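Putative branched-chain amino acid ABC transporter (Rhodospirillum rubrum ATCC 11170, PDB 3HUT) probably captures branched-chain or related amino acids as the extracellular solute-binding component of an ABC importer. Local coordinates at residues G75-F80 and D284-M289; E205-F210 and P232-L237; T103-D108 and T121-E126; A248-L253 and K333-L338. All blocks are in the same frame, centred on the assembly; numbering follows the deposited sequence.

Contact 1. Residues G75-F80 and D284-M289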
loop_
_atom_site.group_PDB
_atom_site.type_symbol
_atom_site.label_atom_id
_atom_site.label_comp_id
_atom_site.label_asym_id
_atom_site.label_seq_id
_atom_site.Cartn_x
_atom_site.Cartn_y
_atom_site.Cartn_z
ATOM N N GLY A 75 5.376 -8.940 -20.090
ATOM C CA GLY A 75 4.835 -8.064 -19.075
ATOM C C GLY A 75 5.971 -7.446 -18.293
ATOM O O GLY A 75 7.070 -7.995 -18.252
ATOM N N VAL A 76 5.717 -6.305 -17.671
ATOM C CA VAL A 76 6.754 -5.645 -16.897
ATOM C C VAL A 76 6.288 -5.342 -15.478
ATOM O O VAL A 76 5.218 -4.758 -15.289
ATOM C CB VAL A 76 7.179 -4.305 -17.552
ATOM C CG1 VAL A 76 8.129 -3.543 -16.624
ATOM C CG2 VAL A 76 7.856 -4.567 -18.890
ATOM N N LEU A 77 7.078 -5.758 -14.487
ATOM C CA LEU A 77 6.782 -5.460 -13.090
ATOM C C LEU A 77 7.417 -4.098 -13.041
ATOM O O LEU A 77 8.572 -3.927 -13.432
ATOM C CB LEU A 77 7.474 -6.452 -12.181
ATOM C CG LEU A 77 6.640 -7.724 -12.240
ATOM C CD1 LEU A 77 7.451 -8.895 -11.765
ATOM C CD2 LEU A 77 5.378 -7.517 -11.401
ATOM N N GLY A 78 6.704 -3.113 -12.526
ATOM C CA GLY A 78 7.271 -1.799 -12.679
ATOM C C GLY A 78 7.438 -0.619 -11.785
ATOM O O GLY A 78 6.570 0.213 -11.609
ATOM N N ASP A 79 8.666 -0.490 -11.343
ATOM C CA ASP A 79 9.097 0.615 -10.533
ATOM C C ASP A 79 8.440 1.147 -9.302
ATOM O O ASP A 79 7.236 1.182 -9.117
ATOM C CB ASP A 79 9.439 1.782 -11.454
ATOM C CG ASP A 79 10.951 1.969 -11.599
ATOM O OD1 ASP A 79 11.601 2.150 -10.548
ATOM O OD2 ASP A 79 11.496 1.934 -12.733
ATOM N N PHE A 80 9.352 1.557 -8.452
ATOM C CA PHE A 80 9.108 2.087 -7.150
ATOM C C PHE A 80 8.283 3.369 -7.021
ATOM O O PHE A 80 7.216 3.369 -6.408
ATOM C CB PHE A 80 10.467 2.275 -6.520
ATOM C CG PHE A 80 10.402 2.871 -5.211
ATOM C CD1 PHE A 80 9.842 2.160 -4.173
ATOM C CD2 PHE A 80 10.817 4.178 -5.014
ATOM C CE1 PHE A 80 9.682 2.736 -2.943
ATOM C CE2 PHE A 80 10.663 4.771 -3.789
ATOM C CZ PHE A 80 10.091 4.050 -2.746
ATOM N N ASP A 284 3.450 -9.405 -3.372
ATOM C CA ASP A 284 2.133 -9.560 -3.979
ATOM C C ASP A 284 2.113 -9.158 -5.450
ATOM O O ASP A 284 1.404 -9.767 -6.254
ATOM C CB ASP A 284 1.081 -8.739 -3.220
ATOM C CG ASP A 284 0.589 -9.435 -1.963
ATOM O OD1 ASP A 284 1.036 -10.571 -1.695
ATOM O OD2 ASP A 284 -0.248 -8.842 -1.242
ATOM N N ALA A 285 2.880 -8.132 -5.804
ATOM C CA ALA A 285 2.912 -7.681 -7.189
ATOM C C ALA A 285 3.374 -8.830 -8.080
ATOM O O ALA A 285 2.734 -9.143 -9.092
ATOM C CB ALA A 285 3.843 -6.474 -7.337
ATOM N N VAL A 286 4.480 -9.463 -7.701
ATOM C CA VAL A 286 5.005 -10.582 -8.471
ATOM C C VAL A 286 3.984 -11.725 -8.515
ATOM O O VAL A 286 3.733 -12.308 -9.573
ATOM C CB VAL A 286 6.336 -11.094 -7.871
ATOM C CG1 VAL A 286 6.772 -12.364 -8.578
ATOM C CG2 VAL A 286 7.415 -10.018 -8.008
ATOM N N GLY A 287 3.396 -12.039 -7.364
ATOM C CA GLY A 287 2.408 -13.102 -7.312
ATOM C C GLY A 287 1.185 -12.814 -8.166
ATOM O O GLY A 287 0.650 -13.708 -8.822
ATOM N N ILE A 288 0.723 -11.570 -8.149
ATOM C CA ILE A 288 -0.436 -11.186 -8.947
ATOM C C ILE A 288 -0.113 -11.372 -10.426
ATOM O O ILE A 288 -0.928 -11.898 -11.192
ATOM C CB ILE A 288 -0.831 -9.707 -8.681
ATOM C CG1 ILE A 288 -1.426 -9.582 -7.273
ATOM C CG2 ILE A 288 -1.840 -9.226 -9.740
ATOM C CD1 ILE A 288 -1.736 -8.159 -6.833
HETATM N N MSE A 289 1.082 -10.939 -10.818
HETATM C CA MSE A 289 1.528 -11.057 -12.203
HETATM C C MSE A 289 1.624 -12.520 -12.635
HETATM O O MSE A 289 1.094 -12.906 -13.679
HETATM C CB MSE A 289 2.892 -10.380 -12.367
HETATM C CG MSE A 289 3.470 -10.434 -13.775
HETATM SE SE MSE A 289 2.446 -9.415 -15.070
HETATM C CE MSE A 289 3.205 -7.663 -14.735
#

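Contact 2. Residues E205-F210 and P232-L237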
loop_
_atom_site.group_PDB
_atom_site.type_symbol
_atom_site.label_atom_id
_atom_site.label_comp_id
_atom_site.label_asym_id
_atom_site.label_seq_id
_atom_site.Cartn_x
_atom_site.Cartn_y
_atom_site.Cartn_z
ATOM N N GLU A 205 5.325 9.646 13.843
ATOM C CA GLU A 205 6.234 10.608 14.473
ATOM C C GLU A 205 5.536 11.853 15.008
ATOM O O GLU A 205 6.020 12.472 15.958
ATOM C CB GLU A 205 7.355 11.035 13.515
ATOM C CG GLU A 205 6.878 11.830 12.324
ATOM C CD GLU A 205 6.637 10.967 11.109
ATOM O OE1 GLU A 205 6.346 9.760 11.274
ATOM O OE2 GLU A 205 6.734 11.506 9.984
ATOM N N ASP A 206 4.417 12.232 14.396
ATOM C CA ASP A 206 3.655 13.399 14.846
ATOM C C ASP A 206 2.524 12.981 15.782
ATOM O O ASP A 206 2.197 13.691 16.734
ATOM C CB ASP A 206 3.047 14.163 13.657
ATOM C CG ASP A 206 4.093 14.874 12.817
ATOM O OD1 ASP A 206 5.126 15.285 13.383
ATOM O OD2 ASP A 206 3.873 15.037 11.596
ATOM N N ALA A 207 1.932 11.824 15.507
ATOM C CA ALA A 207 0.821 11.317 16.313
ATOM C C ALA A 207 1.197 10.908 17.737
ATOM O O ALA A 207 0.437 11.147 18.673
ATOM C CB ALA A 207 0.160 10.148 15.599
ATOM N N ALA A 208 2.362 10.291 17.905
ATOM C CA ALA A 208 2.790 9.858 19.235
ATOM C C ALA A 208 2.842 11.038 20.202
ATOM O O ALA A 208 2.252 10.987 21.279
ATOM C CB ALA A 208 4.156 9.164 19.162
ATOM N N PRO A 209 3.552 12.120 19.836
ATOM C CA PRO A 209 3.580 13.240 20.781
ATOM C C PRO A 209 2.205 13.871 20.981
ATOM O O PRO A 209 1.881 14.313 22.081
ATOM C CB PRO A 209 4.600 14.205 20.160
ATOM C CG PRO A 209 4.595 13.848 18.704
ATOM C CD PRO A 209 4.497 12.344 18.726
ATOM N N PHE A 210 1.395 13.913 19.927
ATOM C CA PHE A 210 0.060 14.484 20.058
ATOM C C PHE A 210 -0.753 13.717 21.096
ATOM O O PHE A 210 -1.400 14.314 21.957
ATOM C CB PHE A 210 -0.702 14.443 18.733
ATOM C CG PHE A 210 -2.169 14.711 18.891
ATOM C CD1 PHE A 210 -2.615 15.949 19.346
ATOM C CD2 PHE A 210 -3.102 13.707 18.652
ATOM C CE1 PHE A 210 -3.974 16.183 19.565
ATOM C CE2 PHE A 210 -4.461 13.929 18.868
ATOM C CZ PHE A 210 -4.896 15.170 19.326
ATOM N N PRO A 232 6.518 0.029 14.754
ATOM C CA PRO A 232 6.834 -0.233 16.159
ATOM C C PRO A 232 7.207 1.087 16.842
ATOM O O PRO A 232 7.025 1.245 18.049
ATOM C CB PRO A 232 8.000 -1.227 16.076
ATOM C CG PRO A 232 8.613 -0.953 14.734
ATOM C CD PRO A 232 7.418 -0.710 13.853
ATOM N N LYS A 233 7.695 2.043 16.052
ATOM C CA LYS A 233 8.084 3.346 16.578
ATOM C C LYS A 233 6.899 4.104 17.165
ATOM O O LYS A 233 7.073 4.920 18.065
ATOM C CB LYS A 233 8.764 4.185 15.488
ATOM C CG LYS A 233 10.074 3.575 14.999
ATOM C CD LYS A 233 10.725 4.381 13.881
ATOM C CE LYS A 233 11.430 5.638 14.390
ATOM N NZ LYS A 233 10.506 6.745 14.797
ATOM N N PHE A 234 5.697 3.830 16.667
ATOM C CA PHE A 234 4.509 4.502 17.184
ATOM C C PHE A 234 4.386 4.188 18.669
ATOM O O PHE A 234 4.067 5.057 19.480
ATOM C CB PHE A 234 3.254 4.029 16.439
ATOM C CG PHE A 234 1.988 4.712 16.883
ATOM C CD1 PHE A 234 1.902 6.105 16.911
ATOM C CD2 PHE A 234 0.870 3.964 17.245
ATOM C CE1 PHE A 234 0.719 6.748 17.288
ATOM C CE2 PHE A 234 -0.318 4.590 17.624
ATOM C CZ PHE A 234 -0.395 5.986 17.643
ATOM N N ILE A 235 4.668 2.940 19.021
ATOM C CA ILE A 235 4.593 2.500 20.406
ATOM C C ILE A 235 5.836 2.936 21.189
ATOM O O ILE A 235 5.728 3.372 22.332
ATOM C CB ILE A 235 4.430 0.965 20.473
ATOM C CG1 ILE A 235 3.121 0.572 19.772
ATOM C CG2 ILE A 235 4.450 0.489 21.923
ATOM C CD1 ILE A 235 2.934 -0.919 19.589
ATOM N N ASP A 236 7.011 2.829 20.580
ATOM C CA ASP A 236 8.225 3.242 21.271
ATOM C C ASP A 236 8.170 4.734 21.586
ATOM O O ASP A 236 8.680 5.174 22.616
ATOM C CB ASP A 236 9.474 2.963 20.430
ATOM C CG ASP A 236 9.655 1.495 20.117
ATOM O OD1 ASP A 236 9.388 0.655 21.000
ATOM O OD2 ASP A 236 10.078 1.187 18.985
ATOM N N LEU A 237 7.554 5.505 20.692
ATOM C CA LEU A 237 7.442 6.949 20.866
ATOM C C LEU A 237 6.271 7.398 21.737
ATOM O O LEU A 237 6.364 8.419 22.423
ATOM C CB LEU A 237 7.323 7.634 19.504
ATOM C CG LEU A 237 8.535 7.540 18.571
ATOM C CD1 LEU A 237 8.174 8.129 17.215
ATOM C CD2 LEU A 237 9.730 8.287 19.196
#

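Contact 3. Residues T103-D108 and T121-E126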
loop_
_atom_site.group_PDB
_atom_site.type_symbol
_atom_site.label_atom_id
_atom_site.label_comp_id
_atom_site.label_asym_id
_atom_site.label_seq_id
_atom_site.Cartn_x
_atom_site.Cartn_y
_atom_site.Cartn_z
ATOM N N THR A 103 4.226 -0.376 -5.986
ATOM C CA THR A 103 4.022 0.754 -5.087
ATOM C C THR A 103 3.609 2.120 -5.660
ATOM O O THR A 103 3.441 3.068 -4.902
ATOM C CB THR A 103 5.283 0.949 -4.246
ATOM O OG1 THR A 103 6.415 1.050 -5.116
ATOM C CG2 THR A 103 5.491 -0.236 -3.318
ATOM N N ALA A 104 3.448 2.241 -6.976
ATOM C CA ALA A 104 3.031 3.528 -7.543
ATOM C C ALA A 104 1.595 3.812 -7.079
ATOM O O ALA A 104 0.639 3.312 -7.660
ATOM C CB ALA A 104 3.115 3.497 -9.062
ATOM N N ALA A 105 1.462 4.632 -6.036
ATOM C CA ALA A 105 0.161 4.949 -5.449
ATOM C C ALA A 105 -0.520 6.239 -5.882
ATOM O O ALA A 105 -1.656 6.508 -5.492
ATOM C CB ALA A 105 0.278 4.926 -3.919
ATOM N N HIS A 106 0.157 7.049 -6.682
ATOM C CA HIS A 106 -0.435 8.312 -7.117
ATOM C C HIS A 106 -1.686 8.106 -7.971
ATOM O O HIS A 106 -1.691 7.305 -8.899
ATOM C CB HIS A 106 0.591 9.136 -7.894
ATOM C CG HIS A 106 0.145 10.537 -8.169
ATOM N ND1 HIS A 106 -0.870 10.835 -9.055
ATOM C CD2 HIS A 106 0.539 11.718 -7.636
ATOM C CE1 HIS A 106 -1.083 12.138 -9.053
ATOM N NE2 HIS A 106 -0.242 12.698 -8.201
ATOM N N PRO A 107 -2.771 8.829 -7.659
ATOM C CA PRO A 107 -4.020 8.703 -8.416
ATOM C C PRO A 107 -3.846 8.706 -9.936
ATOM O O PRO A 107 -4.449 7.898 -10.630
ATOM C CB PRO A 107 -4.827 9.901 -7.935
ATOM C CG PRO A 107 -4.422 10.004 -6.495
ATOM C CD PRO A 107 -2.911 9.814 -6.574
ATOM N N ASP A 108 -3.013 9.611 -10.442
ATOM C CA ASP A 108 -2.795 9.742 -11.886
ATOM C C ASP A 108 -2.102 8.588 -12.597
ATOM O O ASP A 108 -2.235 8.442 -13.811
ATOM C CB ASP A 108 -2.028 11.030 -12.195
ATOM C CG ASP A 108 -2.802 12.273 -11.813
ATOM O OD1 ASP A 108 -4.016 12.165 -11.545
ATOM O OD2 ASP A 108 -2.198 13.363 -11.790
ATOM N N THR A 121 -2.749 0.470 -2.859
ATOM C CA THR A 121 -3.972 1.260 -3.041
ATOM C C THR A 121 -3.565 2.723 -2.998
ATOM O O THR A 121 -2.450 3.040 -2.587
ATOM C CB THR A 121 -4.997 1.028 -1.903
ATOM O OG1 THR A 121 -4.445 1.490 -0.666
ATOM C CG2 THR A 121 -5.340 -0.451 -1.770
ATOM N N THR A 122 -4.450 3.616 -3.427
ATOM C CA THR A 122 -4.139 5.040 -3.370
ATOM C C THR A 122 -4.228 5.453 -1.900
ATOM O O THR A 122 -4.877 4.779 -1.096
ATOM C CB THR A 122 -5.149 5.879 -4.167
ATOM O OG1 THR A 122 -6.447 5.735 -3.581
ATOM C CG2 THR A 122 -5.190 5.430 -5.620
ATOM N N PRO A 123 -3.572 6.562 -1.525
ATOM C CA PRO A 123 -3.596 7.037 -0.138
ATOM C C PRO A 123 -5.005 7.309 0.383
ATOM O O PRO A 123 -5.300 7.078 1.554
ATOM C CB PRO A 123 -2.761 8.312 -0.195
ATOM C CG PRO A 123 -1.795 8.033 -1.305
ATOM C CD PRO A 123 -2.683 7.400 -2.348
ATOM N N ALA A 124 -5.871 7.793 -0.497
ATOM C CA ALA A 124 -7.239 8.126 -0.121
ATOM C C ALA A 124 -8.120 6.923 0.217
ATOM O O ALA A 124 -9.101 7.064 0.954
ATOM C CB ALA A 124 -7.889 8.945 -1.228
ATOM N N PHE A 125 -7.770 5.753 -0.314
ATOM C CA PHE A 125 -8.545 4.531 -0.090
ATOM C C PHE A 125 -8.914 4.244 1.367
ATOM O O PHE A 125 -10.014 3.765 1.645
ATOM C CB PHE A 125 -7.802 3.308 -0.645
ATOM C CG PHE A 125 -8.553 2.013 -0.459
ATOM C CD1 PHE A 125 -9.636 1.700 -1.274
ATOM C CD2 PHE A 125 -8.216 1.140 0.572
ATOM C CE1 PHE A 125 -10.375 0.539 -1.062
ATOM C CE2 PHE A 125 -8.948 -0.023 0.792
ATOM C CZ PHE A 125 -10.031 -0.324 -0.026
ATOM N N GLU A 126 -8.008 4.518 2.297
ATOM C CA GLU A 126 -8.301 4.242 3.702
ATOM C C GLU A 126 -9.352 5.175 4.295
ATOM O O GLU A 126 -9.979 4.840 5.298
ATOM C CB GLU A 126 -7.026 4.310 4.553
ATOM C CG GLU A 126 -6.364 5.671 4.588
ATOM C CD GLU A 126 -5.200 5.723 5.562
ATOM O OE1 GLU A 126 -4.859 4.668 6.140
ATOM O OE2 GLU A 126 -4.625 6.815 5.743
#

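Contact 4. Residues A248-L253 and K333-L338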
loop_
_atom_site.group_PDB
_atom_site.type_symbol
_atom_site.label_atom_id
_atom_site.label_comp_id
_atom_site.label_asym_id
_atom_site.label_seq_id
_atom_site.Cartn_x
_atom_site.Cartn_y
_atom_site.Cartn_z
ATOM N N ALA A 248 -6.248 0.572 10.541
ATOM C CA ALA A 248 -6.341 -0.532 9.601
ATOM C C ALA A 248 -5.150 -0.433 8.655
ATOM O O ALA A 248 -4.694 0.662 8.341
ATOM C CB ALA A 248 -7.652 -0.453 8.811
ATOM N N THR A 249 -4.643 -1.576 8.212
ATOM C CA THR A 249 -3.518 -1.591 7.292
ATOM C C THR A 249 -3.598 -2.823 6.398
ATOM O O THR A 249 -4.277 -3.794 6.726
ATOM C CB THR A 249 -2.171 -1.589 8.050
ATOM O OG1 THR A 249 -1.107 -1.364 7.118
ATOM C CG2 THR A 249 -1.946 -2.923 8.751
ATOM N N ALA A 250 -2.912 -2.772 5.261
ATOM C CA ALA A 250 -2.913 -3.877 4.311
ATOM C C ALA A 250 -2.041 -5.028 4.809
ATOM O O ALA A 250 -2.531 -6.125 5.052
ATOM C CB ALA A 250 -2.421 -3.388 2.952
ATOM N N PHE A 251 -0.751 -4.761 4.969
ATOM C CA PHE A 251 0.200 -5.765 5.443
ATOM C C PHE A 251 0.332 -5.735 6.969
ATOM O O PHE A 251 0.628 -4.697 7.551
ATOM C CB PHE A 251 1.573 -5.518 4.809
ATOM C CG PHE A 251 2.650 -6.455 5.290
ATOM C CD1 PHE A 251 2.491 -7.831 5.183
ATOM C CD2 PHE A 251 3.834 -5.957 5.827
ATOM C CE1 PHE A 251 3.498 -8.702 5.604
ATOM C CE2 PHE A 251 4.845 -6.818 6.249
ATOM C CZ PHE A 251 4.676 -8.194 6.136
ATOM N N VAL A 252 0.112 -6.877 7.610
ATOM C CA VAL A 252 0.229 -6.962 9.064
ATOM C C VAL A 252 1.377 -7.905 9.404
ATOM O O VAL A 252 1.298 -9.110 9.171
ATOM C CB VAL A 252 -1.063 -7.492 9.702
ATOM C CG1 VAL A 252 -0.936 -7.478 11.222
ATOM C CG2 VAL A 252 -2.246 -6.645 9.257
ATOM N N LEU A 253 2.448 -7.351 9.957
ATOM C CA LEU A 253 3.615 -8.151 10.298
ATOM C C LEU A 253 3.299 -9.231 11.326
ATOM O O LEU A 253 3.650 -10.398 11.137
ATOM C CB LEU A 253 4.727 -7.249 10.831
ATOM C CG LEU A 253 6.130 -7.859 10.832
ATOM C CD1 LEU A 253 6.588 -8.067 9.387
ATOM C CD2 LEU A 253 7.094 -6.941 11.563
ATOM N N LYS A 333 -8.663 -3.247 -1.394
ATOM C CA LYS A 333 -8.239 -4.370 -0.572
ATOM C C LYS A 333 -9.048 -4.505 0.702
ATOM O O LYS A 333 -9.634 -3.539 1.177
ATOM C CB LYS A 333 -6.774 -4.196 -0.172
ATOM C CG LYS A 333 -5.786 -4.135 -1.312
ATOM C CD LYS A 333 -4.376 -4.007 -0.758
ATOM C CE LYS A 333 -3.337 -4.334 -1.817
ATOM N NZ LYS A 333 -1.976 -4.229 -1.261
ATOM N N ILE A 334 -9.077 -5.714 1.252
ATOM C CA ILE A 334 -9.761 -5.944 2.513
ATOM C C ILE A 334 -8.687 -5.712 3.571
ATOM O O ILE A 334 -7.827 -6.563 3.787
ATOM C CB ILE A 334 -10.289 -7.385 2.633
ATOM C CG1 ILE A 334 -11.394 -7.619 1.602
ATOM C CG2 ILE A 334 -10.835 -7.626 4.040
ATOM C CD1 ILE A 334 -12.002 -9.008 1.667
ATOM N N LEU A 335 -8.729 -4.550 4.214
ATOM C CA LEU A 335 -7.741 -4.200 5.228
ATOM C C LEU A 335 -7.957 -4.955 6.535
ATOM O O LEU A 335 -9.029 -5.507 6.771
ATOM C CB LEU A 335 -7.774 -2.688 5.475
ATOM C CG LEU A 335 -7.595 -1.850 4.202
ATOM C CD1 LEU A 335 -7.635 -0.369 4.541
ATOM C CD2 LEU A 335 -6.272 -2.211 3.523
ATOM N N THR A 336 -6.925 -4.982 7.378
ATOM C CA THR A 336 -6.996 -5.672 8.662
ATOM C C THR A 336 -7.044 -4.639 9.788
ATOM O O THR A 336 -6.151 -3.797 9.904
ATOM C CB THR A 336 -5.769 -6.591 8.856
ATOM O OG1 THR A 336 -5.735 -7.569 7.807
ATOM C CG2 THR A 336 -5.825 -7.290 10.204
ATOM N N ARG A 337 -8.087 -4.705 10.609
ATOM C CA ARG A 337 -8.258 -3.761 11.718
ATOM C C ARG A 337 -7.429 -4.175 12.921
ATOM O O ARG A 337 -7.457 -5.336 13.338
ATOM C CB ARG A 337 -9.732 -3.677 12.111
ATOM C CG ARG A 337 -10.638 -3.143 11.006
ATOM C CD ARG A 337 -12.098 -3.239 11.422
ATOM N NE ARG A 337 -13.008 -2.657 10.437
ATOM C CZ ARG A 337 -14.332 -2.630 10.574
ATOM N NH1 ARG A 337 -14.899 -3.156 11.653
ATOM N NH2 ARG A 337 -15.088 -2.076 9.640
ATOM N N LEU A 338 -6.707 -3.212 13.487
ATOM C CA LEU A 338 -5.840 -3.469 14.626
ATOM C C LEU A 338 -6.095 -2.495 15.770
ATOM O O LEU A 338 -6.722 -1.455 15.589
ATOM C CB LEU A 338 -4.376 -3.328 14.198
ATOM C CG LEU A 338 -3.908 -4.084 12.952
ATOM C CD1 LEU A 338 -2.536 -3.570 12.534
ATOM C CD2 LEU A 338 -3.856 -5.577 13.242
HETATM O O HOH W 1 -5.140 -6.760 5.178
#

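Contact 1. Residues G75-F80 and D284-M289
Leu77 projects from strand 75-78 onto the flank of helix 284-289, and its two methyls divide the work. CD1 meets CG2 of Val286 at 3.9 Å, with the two side chains crossing at about a right angle. CD2 lies 3.9 Å from CB of Met289, a selenomethionine, and comes equally near the backbone, 3.9 Å from Ala285 O. That carbonyl accepts the helical bond from Met289 N (3.0 Å), and the methyl packs beside it. Leu77 and Met289 run past one another in opposite directions. CG of Met289 stands anti to the backbone N, and two successive bends, chi2 66° and chi3 83°, then fold the chain back toward the strand; its CE reaches 3.6 Å from Val76 O. This is van der Waals packing, since no hydrogen bond crosses between the segments, and every touching residue is buried. The axes of the short segments run nearly antiparallel, at 165°, and approach to 9.6 Å, which keeps one helix face along the strand. Strand 5-11 extends the same floor: Tyr9 touches Leu77 and Val286, while Leu7 touches Met289. Val286 also meets Ala28 and Gln31 of helix 18-37, which joins the two helices on this side of the sheet. Val76 points the other way, onto Tyr92 of helix 82-95. Strand 73-78 is the middle strand of a five-stranded parallel sheet, between 5-11 and 99-101, with helices on both faces: the Rossmann-like alpha/beta lobe of type I periplasmic binding proteins, with helix 277-296 returning to complete one of its layers.

Contact 2. Residues E205-F210 and P232-L237
Helices 205-210 and 232-237 run side by side in roughly the same direction, their short axes 28° apart and 8.8 Å at closest approach. The nearest alpha carbons, Ala208 CA and Leu237 CA, are 5.7 Å apart, a closeness allowed by the small alanine at the interface. Ala208 CB presses on Leu237 CB at 3.5 Å, while Leu237 CD1 reaches back to Glu205 CA at 4.2 Å. The helices belong to consecutive beta-alpha-beta crossovers: helix 204-216 links strand 197-201 to strand 223-225, and helix 232-238 links strand 223-225 to strand 246-249, so they are neighbours in the helical layer over one parallel portion of the sheet. Phe234 fills the inner side of the seam. With CG anti to the backbone N (chi1 -178°), its ring swings toward the partner helix, and CE1 lies 3.8 Å from Ala207 CB. Ala208 N approaches the ring edge near its plane, 4.0 Å from CE1 of Phe234. Tyr204 and Leu211, from the same helix as the alanines, also touch the phenylalanine. Helix 204-216 is kinked at Pro209, whose N has no bond to the preceding turn. On the side turned from helix 232-237, Asp206 forms a salt bridge to Arg181 and accepts a hydrogen bond from Gly179 N.

Contact 3. Residues T103-D108 and T121-E126
Thr121 meets the 103-108 loop through its backbone, its carbonyl O lying 3.6 Å from CB of Ala105 while its side chain turns away. Thr122 carries the next step. Its CA-H points at Ala105 O, with CA to O at 3.6 Å and 148° at the hydrogen, a weak CH...O contact in a place where no conventional hydrogen bond joins the segments. Since OG1 of Thr122 sits between backbone N and carbonyl carbon (chi1 63°), the methyl falls beside the N and faces the loop, with CG2 3.7 Å from that same Ala105 O. Pro123 adds a closer carbon neighbour: its CD is 3.4 Å from Ala105 O and 4.2 Å from Ala105 CB, so the ring rests on both the carbonyl and the methyl. Beyond it the chain coils, Phe125 N bonding to Thr122 O at 3.2 Å, and Glu126 begins helix 126-136, its carboxylate bound to Ser226 and Ser227. The opposing loop has its own brace: Asp108 N donates to His106 ND1 at 2.8 Å, almost in the imidazole plane, and Pro107 CD lies over one face of that ring. Arg118, at the end of strand 116-118, bonds to the carbonyls of Ala104 and His106. In the fold, Ala104 packs on helix 82-95 of the first lobe, whereas Pro123 touches Trp151 and Ser154 of helix 150-165 in the second; Thr121 and Phe125 lie on strand 331-341. The contact thus falls at one of the chain's passages between lobes.

Contact 4. Residues A248-L253 and K333-L338
Thr249 and Thr336 face each other as an antiparallel hydrogen-bonded pair. Thr249 N donates to Thr336 O at 3.2 Å with an N-H...O angle of 156°, and Thr336 N returns to Thr249 O at 3.0 Å, nearly straight at 173°. Ala248 and Arg337 form the adjoining non-hydrogen-bonded pair. On the face of the two threonines, Val252 curls back over the strand: its CG2 packs 3.5 Å from Thr336 CB, and its CG1 meets CD2 of Leu338 tip to tip at 4.0 Å. Thr249 CG2 touches the other methyl of Leu338, CD1. The reverse face holds Ala248 and Leu335, whose CB atoms are 4.0 Å apart, and Leu335 CD2 extends to Ala250. Past Thr249 the regular pairing ends and a water takes over, 2.7 Å from Ala250 O, 3.0 Å from Ile334 O and 2.8 Å from Thr336 OG1. The hydroxyl reaches that water because it stands beside the backbone N, anti to the carbonyl carbon (chi1 -60°), so the solvent molecule bridges the parting backbones. Farther out, Lys333 lays its CD near Ala250 CB, while its NZ bonds to Thr319 OG1; Arg337 makes a cation-pi contact with Trp133. Ala248 and Leu335 both rest on Asn129 of helix 126-136. Phe251 turns from strand 331-341 into helices 258-271 and 277-296, which places the split where 248-253 leaves the second-lobe sheet and 333-338 enters it, consistent with the multi-stranded hinge of type I binding proteins.

In the fold
From the N terminus, strand 73-78 opens contact 1, which stays open for about two hundred residues. Within that span contact 3 closes a short loop, 103-108 to 121-126, as the chain leaves the first lobe, and contact 2 then closes another between successive helices of the second. Both nest inside contact 1 and lie in series. Segment 248-253 opens contact 4 before 284-289 closes contact 1, and 333-338 closes it afterwards, so contacts 1 and 4 cross. Contacts 1 and 2, with centres 32 Å apart, tie up separate lobes. Contacts 3 and 4 meet between them, Thr121 and Phe125 packing on Lys333, while Phe80 and Thr103 join contacts 1 and 3.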